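Local coordinates for protein tyrosine--tRNA ligase (Aeropyrum pernix, PDB 2CYA) that probably attaches tyrosine to tRNA(Tyr) in two steps, first activating the amino acid with ATP and then transferring it to the acceptor end of the tRNA, at residues A[33-45]-A[67-81]. Numbering follows the deposited sequence.
Sequences GARIKGYIGYEPS and VDFSVLEATWHAYIN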
loop_
_atom_site.group_PDB
_atom_site.type_symbol
_atom_site.label_atom_id
_atom_site.label_comp_id
_atom_site.label_asym_id
_atom_site.label_seq_id
_atom_site.Cartn_x
_atom_site.Cartn_y
_atom_site.Cartn_z
ATOM N N GLY A 33 -30.278 6.660 -18.156
ATOM C CA GLY A 33 -31.228 7.169 -17.190
ATOM C C GLY A 33 -30.856 6.804 -15.765
ATOM O O GLY A 33 -31.366 7.401 -14.816
ATOM N N ALA A 34 -29.966 5.827 -15.615
ATOM C CA ALA A 34 -29.511 5.387 -14.293
ATOM C C ALA A 34 -28.769 6.491 -13.557
ATOM O O ALA A 34 -28.251 7.418 -14.172
ATOM C CB ALA A 34 -28.599 4.193 -14.432
ATOM N N ARG A 35 -28.710 6.377 -12.235
ATOM C CA ARG A 35 -28.001 7.356 -11.417
ATOM C C ARG A 35 -26.527 7.262 -11.760
ATOM O O ARG A 35 -25.980 6.178 -11.919
ATOM C CB ARG A 35 -28.212 7.073 -9.929
ATOM C CG ARG A 35 -27.980 5.618 -9.549
ATOM C CD ARG A 35 -28.872 5.206 -8.370
ATOM N NE ARG A 35 -28.845 3.760 -8.132
ATOM C CZ ARG A 35 -29.714 3.118 -7.357
ATOM N NH1 ARG A 35 -30.681 3.786 -6.741
ATOM N NH2 ARG A 35 -29.619 1.805 -7.199
ATOM N N ILE A 36 -25.900 8.419 -11.885
ATOM C CA ILE A 36 -24.486 8.507 -12.224
ATOM C C ILE A 36 -23.739 9.107 -11.057
ATOM O O ILE A 36 -24.158 10.129 -10.530
ATOM C CB ILE A 36 -24.298 9.417 -13.434
ATOM C CG1 ILE A 36 -25.098 8.855 -14.617
ATOM C CG2 ILE A 36 -22.818 9.581 -13.740
ATOM C CD1 ILE A 36 -24.917 9.635 -15.904
ATOM N N LYS A 37 -22.641 8.476 -10.650
ATOM C CA LYS A 37 -21.836 8.991 -9.536
ATOM C C LYS A 37 -20.480 9.476 -10.028
ATOM O O LYS A 37 -19.878 8.874 -10.924
ATOM C CB LYS A 37 -21.615 7.909 -8.484
ATOM C CG LYS A 37 -22.881 7.334 -7.895
ATOM C CD LYS A 37 -22.532 6.286 -6.846
ATOM C CE LYS A 37 -23.774 5.603 -6.309
ATOM N NZ LYS A 37 -23.444 4.730 -5.153
ATOM N N GLY A 38 -20.003 10.575 -9.455
ATOM C CA GLY A 38 -18.719 11.091 -9.876
ATOM C C GLY A 38 -18.038 11.794 -8.725
ATOM O O GLY A 38 -18.645 12.022 -7.676
ATOM N N TYR A 39 -16.769 12.121 -8.907
ATOM C CA TYR A 39 -16.046 12.845 -7.878
ATOM C C TYR A 39 -14.872 13.552 -8.501
ATOM O O TYR A 39 -14.631 13.437 -9.707
ATOM C CB TYR A 39 -15.505 11.879 -6.793
ATOM C CG TYR A 39 -14.056 11.401 -6.999
ATOM C CD1 TYR A 39 -13.196 11.243 -5.903
ATOM C CD2 TYR A 39 -13.547 11.121 -8.270
ATOM C CE1 TYR A 39 -11.880 10.825 -6.060
ATOM C CE2 TYR A 39 -12.219 10.701 -8.445
ATOM C CZ TYR A 39 -11.387 10.559 -7.333
ATOM O OH TYR A 39 -10.053 10.201 -7.480
ATOM N N ILE A 40 -14.183 14.318 -7.660
ATOM C CA ILE A 40 -12.913 14.933 -8.003
ATOM C C ILE A 40 -12.134 14.719 -6.702
ATOM O O ILE A 40 -12.700 14.801 -5.592
ATOM C CB ILE A 40 -12.938 16.451 -8.336
ATOM C CG1 ILE A 40 -11.515 16.861 -8.757
ATOM C CG2 ILE A 40 -13.427 17.278 -7.160
ATOM C CD1 ILE A 40 -11.327 18.349 -9.203
ATOM N N GLY A 41 -10.866 14.363 -6.845
ATOM C CA GLY A 41 -10.019 14.163 -5.696
ATOM C C GLY A 41 -8.910 15.174 -5.868
ATOM O O GLY A 41 -8.337 15.296 -6.957
ATOM N N TYR A 42 -8.591 15.898 -4.812
ATOM C CA TYR A 42 -7.541 16.892 -4.908
ATOM C C TYR A 42 -6.750 16.925 -3.615
ATOM O O TYR A 42 -7.284 16.632 -2.545
ATOM C CB TYR A 42 -8.160 18.270 -5.165
ATOM C CG TYR A 42 -8.702 18.913 -3.915
ATOM C CD1 TYR A 42 -7.935 19.829 -3.196
ATOM C CD2 TYR A 42 -9.955 18.541 -3.397
ATOM C CE1 TYR A 42 -8.399 20.364 -1.978
ATOM C CE2 TYR A 42 -10.427 19.071 -2.183
ATOM C CZ TYR A 42 -9.640 19.981 -1.486
ATOM O OH TYR A 42 -10.091 20.524 -0.298
ATOM N N GLU A 43 -5.481 17.305 -3.716
ATOM C CA GLU A 43 -4.627 17.413 -2.544
ATOM C C GLU A 43 -4.805 18.796 -1.910
ATOM O O GLU A 43 -4.606 19.814 -2.579
ATOM C CB GLU A 43 -3.143 17.250 -2.931
ATOM C CG GLU A 43 -2.700 15.853 -3.376
ATOM C CD GLU A 43 -1.249 15.839 -3.866
ATOM O OE1 GLU A 43 -0.396 16.539 -3.284
ATOM O OE2 GLU A 43 -0.950 15.125 -4.838
ATOM N N PRO A 44 -5.214 18.856 -0.629
ATOM C CA PRO A 44 -5.369 20.176 -0.001
ATOM C C PRO A 44 -3.926 20.521 0.372
ATOM O O PRO A 44 -3.459 20.250 1.490
ATOM C CB PRO A 44 -6.241 19.887 1.227
ATOM C CG PRO A 44 -6.944 18.557 0.886
ATOM C CD PRO A 44 -5.841 17.796 0.188
ATOM N N SER A 45 -3.216 21.096 -0.587
ATOM C CA SER A 45 -1.805 21.385 -0.434
ATOM C C SER A 45 -1.394 22.817 -0.132
ATOM O O SER A 45 -0.197 23.124 -0.160
ATOM C CB SER A 45 -1.090 20.932 -1.697
ATOM O OG SER A 45 -1.647 21.609 -2.810
ATOM N N VAL A 67 -25.422 14.546 -11.974
ATOM C CA VAL A 67 -24.451 13.592 -11.403
ATOM C C VAL A 67 -24.393 13.663 -9.867
ATOM O O VAL A 67 -24.306 14.749 -9.315
ATOM C CB VAL A 67 -23.029 13.863 -11.948
ATOM C CG1 VAL A 67 -22.028 12.890 -11.307
ATOM C CG2 VAL A 67 -23.013 13.726 -13.492
ATOM N N ASP A 68 -24.463 12.526 -9.171
ATOM C CA ASP A 68 -24.355 12.535 -7.703
ATOM C C ASP A 68 -22.854 12.685 -7.453
ATOM O O ASP A 68 -22.059 11.766 -7.705
ATOM C CB ASP A 68 -24.885 11.233 -7.087
ATOM C CG ASP A 68 -26.421 11.206 -6.988
ATOM O OD1 ASP A 68 -27.023 12.175 -6.443
ATOM O OD2 ASP A 68 -27.031 10.212 -7.439
ATOM N N PHE A 69 -22.482 13.851 -6.942
ATOM C CA PHE A 69 -21.087 14.213 -6.775
ATOM C C PHE A 69 -20.492 14.240 -5.384
ATOM O O PHE A 69 -21.141 14.631 -4.410
ATOM C CB PHE A 69 -20.876 15.596 -7.415
ATOM C CG PHE A 69 -19.526 15.787 -8.025
ATOM C CD1 PHE A 69 -19.235 15.253 -9.272
ATOM C CD2 PHE A 69 -18.513 16.439 -7.315
ATOM C CE1 PHE A 69 -17.937 15.352 -9.805
ATOM C CE2 PHE A 69 -17.221 16.543 -7.840
ATOM C CZ PHE A 69 -16.934 15.995 -9.081
ATOM N N SER A 70 -19.216 13.861 -5.334
ATOM C CA SER A 70 -18.426 13.856 -4.110
ATOM C C SER A 70 -17.096 14.543 -4.380
ATOM O O SER A 70 -16.561 14.524 -5.507
ATOM C CB SER A 70 -18.116 12.427 -3.639
ATOM O OG SER A 70 -19.283 11.682 -3.387
ATOM N N VAL A 71 -16.567 15.172 -3.347
ATOM C CA VAL A 71 -15.265 15.797 -3.467
ATOM C C VAL A 71 -14.427 15.023 -2.445
ATOM O O VAL A 71 -14.794 14.931 -1.269
ATOM C CB VAL A 71 -15.270 17.314 -3.102
ATOM C CG1 VAL A 71 -13.824 17.821 -3.014
ATOM C CG2 VAL A 71 -16.023 18.142 -4.188
ATOM N N LEU A 72 -13.334 14.423 -2.893
ATOM C CA LEU A 72 -12.484 13.692 -1.952
ATOM C C LEU A 72 -11.336 14.586 -1.505
ATOM O O LEU A 72 -10.494 14.967 -2.314
ATOM C CB LEU A 72 -11.896 12.417 -2.583
ATOM C CG LEU A 72 -10.921 11.702 -1.624
ATOM C CD1 LEU A 72 -11.740 11.089 -0.478
ATOM C CD2 LEU A 72 -10.086 10.598 -2.355
ATOM N N GLU A 73 -11.306 14.933 -0.227
ATOM C CA GLU A 73 -10.210 15.748 0.288
ATOM C C GLU A 73 -9.118 14.708 0.475
ATOM O O GLU A 73 -9.092 14.011 1.480
ATOM C CB GLU A 73 -10.639 16.403 1.609
ATOM C CG GLU A 73 -11.848 17.310 1.359
ATOM C CD GLU A 73 -12.529 17.826 2.601
ATOM O OE1 GLU A 73 -12.383 17.203 3.678
ATOM O OE2 GLU A 73 -13.243 18.857 2.486
ATOM N N ALA A 74 -8.244 14.598 -0.527
ATOM C CA ALA A 74 -7.173 13.596 -0.554
ATOM C C ALA A 74 -6.023 13.928 0.379
ATOM O O ALA A 74 -4.891 14.147 -0.067
ATOM C CB ALA A 74 -6.664 13.444 -1.973
ATOM N N THR A 75 -6.322 13.945 1.674
ATOM C CA THR A 75 -5.338 14.305 2.678
ATOM C C THR A 75 -4.152 13.361 2.768
ATOM O O THR A 75 -3.021 13.818 2.929
ATOM C CB THR A 75 -5.987 14.428 4.071
ATOM O OG1 THR A 75 -6.505 13.157 4.473
ATOM C CG2 THR A 75 -7.131 15.469 4.040
ATOM N N TRP A 76 -4.396 12.056 2.653
ATOM C CA TRP A 76 -3.301 11.097 2.723
ATOM C C TRP A 76 -2.389 11.242 1.502
ATOM O O TRP A 76 -1.173 11.084 1.590
ATOM C CB TRP A 76 -3.855 9.664 2.852
ATOM C CG TRP A 76 -4.312 9.365 4.256
ATOM C CD1 TRP A 76 -5.010 10.196 5.088
ATOM C CD2 TRP A 76 -4.092 8.154 4.995
ATOM N NE1 TRP A 76 -5.241 9.578 6.298
ATOM C CE2 TRP A 76 -4.683 8.325 6.267
ATOM C CE3 TRP A 76 -3.452 6.941 4.705
ATOM C CZ2 TRP A 76 -4.648 7.331 7.248
ATOM C CZ3 TRP A 76 -3.421 5.946 5.685
ATOM C CH2 TRP A 76 -4.015 6.150 6.936
ATOM N N HIS A 77 -2.978 11.576 0.364
ATOM C CA HIS A 77 -2.197 11.760 -0.846
ATOM C C HIS A 77 -1.290 12.976 -0.666
ATOM O O HIS A 77 -0.135 12.953 -1.071
ATOM C CB HIS A 77 -3.124 11.983 -2.045
ATOM C CG HIS A 77 -4.075 10.855 -2.287
ATOM N ND1 HIS A 77 -3.880 9.919 -3.279
ATOM C CD2 HIS A 77 -5.224 10.506 -1.658
ATOM C CE1 HIS A 77 -4.869 9.045 -3.257
ATOM N NE2 HIS A 77 -5.700 9.377 -2.284
ATOM N N ALA A 78 -1.824 14.043 -0.065
ATOM C CA ALA A 78 -1.051 15.273 0.152
ATOM C C ALA A 78 0.106 14.944 1.091
ATOM O O ALA A 78 1.237 15.429 0.922
ATOM C CB ALA A 78 -1.939 16.359 0.774
ATOM N N TYR A 79 -0.185 14.121 2.086
ATOM C CA TYR A 79 0.861 13.726 3.022
ATOM C C TYR A 79 1.946 12.990 2.242
ATOM O O TYR A 79 3.124 13.266 2.396
ATOM C CB TYR A 79 0.309 12.806 4.101
ATOM C CG TYR A 79 1.365 12.338 5.086
ATOM C CD1 TYR A 79 1.826 13.175 6.102
ATOM C CD2 TYR A 79 1.887 11.053 5.011
ATOM C CE1 TYR A 79 2.780 12.734 7.020
ATOM C CE2 TYR A 79 2.838 10.603 5.926
ATOM C CZ TYR A 79 3.276 11.443 6.926
ATOM O OH TYR A 79 4.187 10.974 7.852
ATOM N N ILE A 80 1.543 12.057 1.392
ATOM C CA ILE A 80 2.526 11.314 0.620
ATOM C C ILE A 80 3.439 12.260 -0.150
ATOM O O ILE A 80 4.643 12.026 -0.228
ATOM C CB ILE A 80 1.849 10.301 -0.324
ATOM C CG1 ILE A 80 1.262 9.159 0.523
ATOM C CG2 ILE A 80 2.852 9.765 -1.344
ATOM C CD1 ILE A 80 0.461 8.151 -0.264
ATOM N N ASN A 81 2.876 13.342 -0.693
ATOM C CA ASN A 81 3.683 14.320 -1.421
ATOM C C ASN A 81 4.295 15.385 -0.503
ATOM O O ASN A 81 4.759 16.422 -0.972
ATOM C CB ASN A 81 2.851 15.014 -2.503
ATOM C CG ASN A 81 2.695 14.170 -3.741
ATOM O OD1 ASN A 81 3.573 13.375 -4.072
ATOM N ND2 ASN A 81 1.586 14.348 -4.447
HETATM O O HOH W 1 -12.540 20.709 0.679
#
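Glu43 reaches across to Asn81, whose ND2 bonds to OE1 at 3.2 Å, almost straight (172°) and from the syn side, with a shorter but bent and weak contact to OE2. OE1 also forms a salt bridge with Lys83 and OE2 a hydrogen bond with Tyr165 OH, while Asn81 OD1 accepts one from Lys162 NZ. The glutamate chain, extended beyond CG (chi2 174°), runs past Ala78 to get there. Behind this pair, backbone bonds run along the paired parallel strands, from Asp68 N on Ile36 O (2.8 Å) to Ala74 N on Tyr42 O, where Ala74 N-caps helix 75-80. On one side of the sheet Phe69 lays its ring face under Tyr39 CA, a CH-pi contact 3.8 Å from the centroid, while its edge meets Ile40 CG2. On the other side the Tyr39 ring takes Leu72 CB at its edge, 3.8 Å from CD1. Helix 51-64 completes this beta-alpha-beta unit of the class I Rossmann fold. An alanine in place of Glu43 would probably leave Asn81 ND2, Lys83 and Tyr165 OH without this carboxylate. Since Tyr39 and Tyr165 are predicted tyrosine-binding residues, the carboxylate probably acts from the second shell, helping to position Tyr165 at the C-terminal ends of the strands.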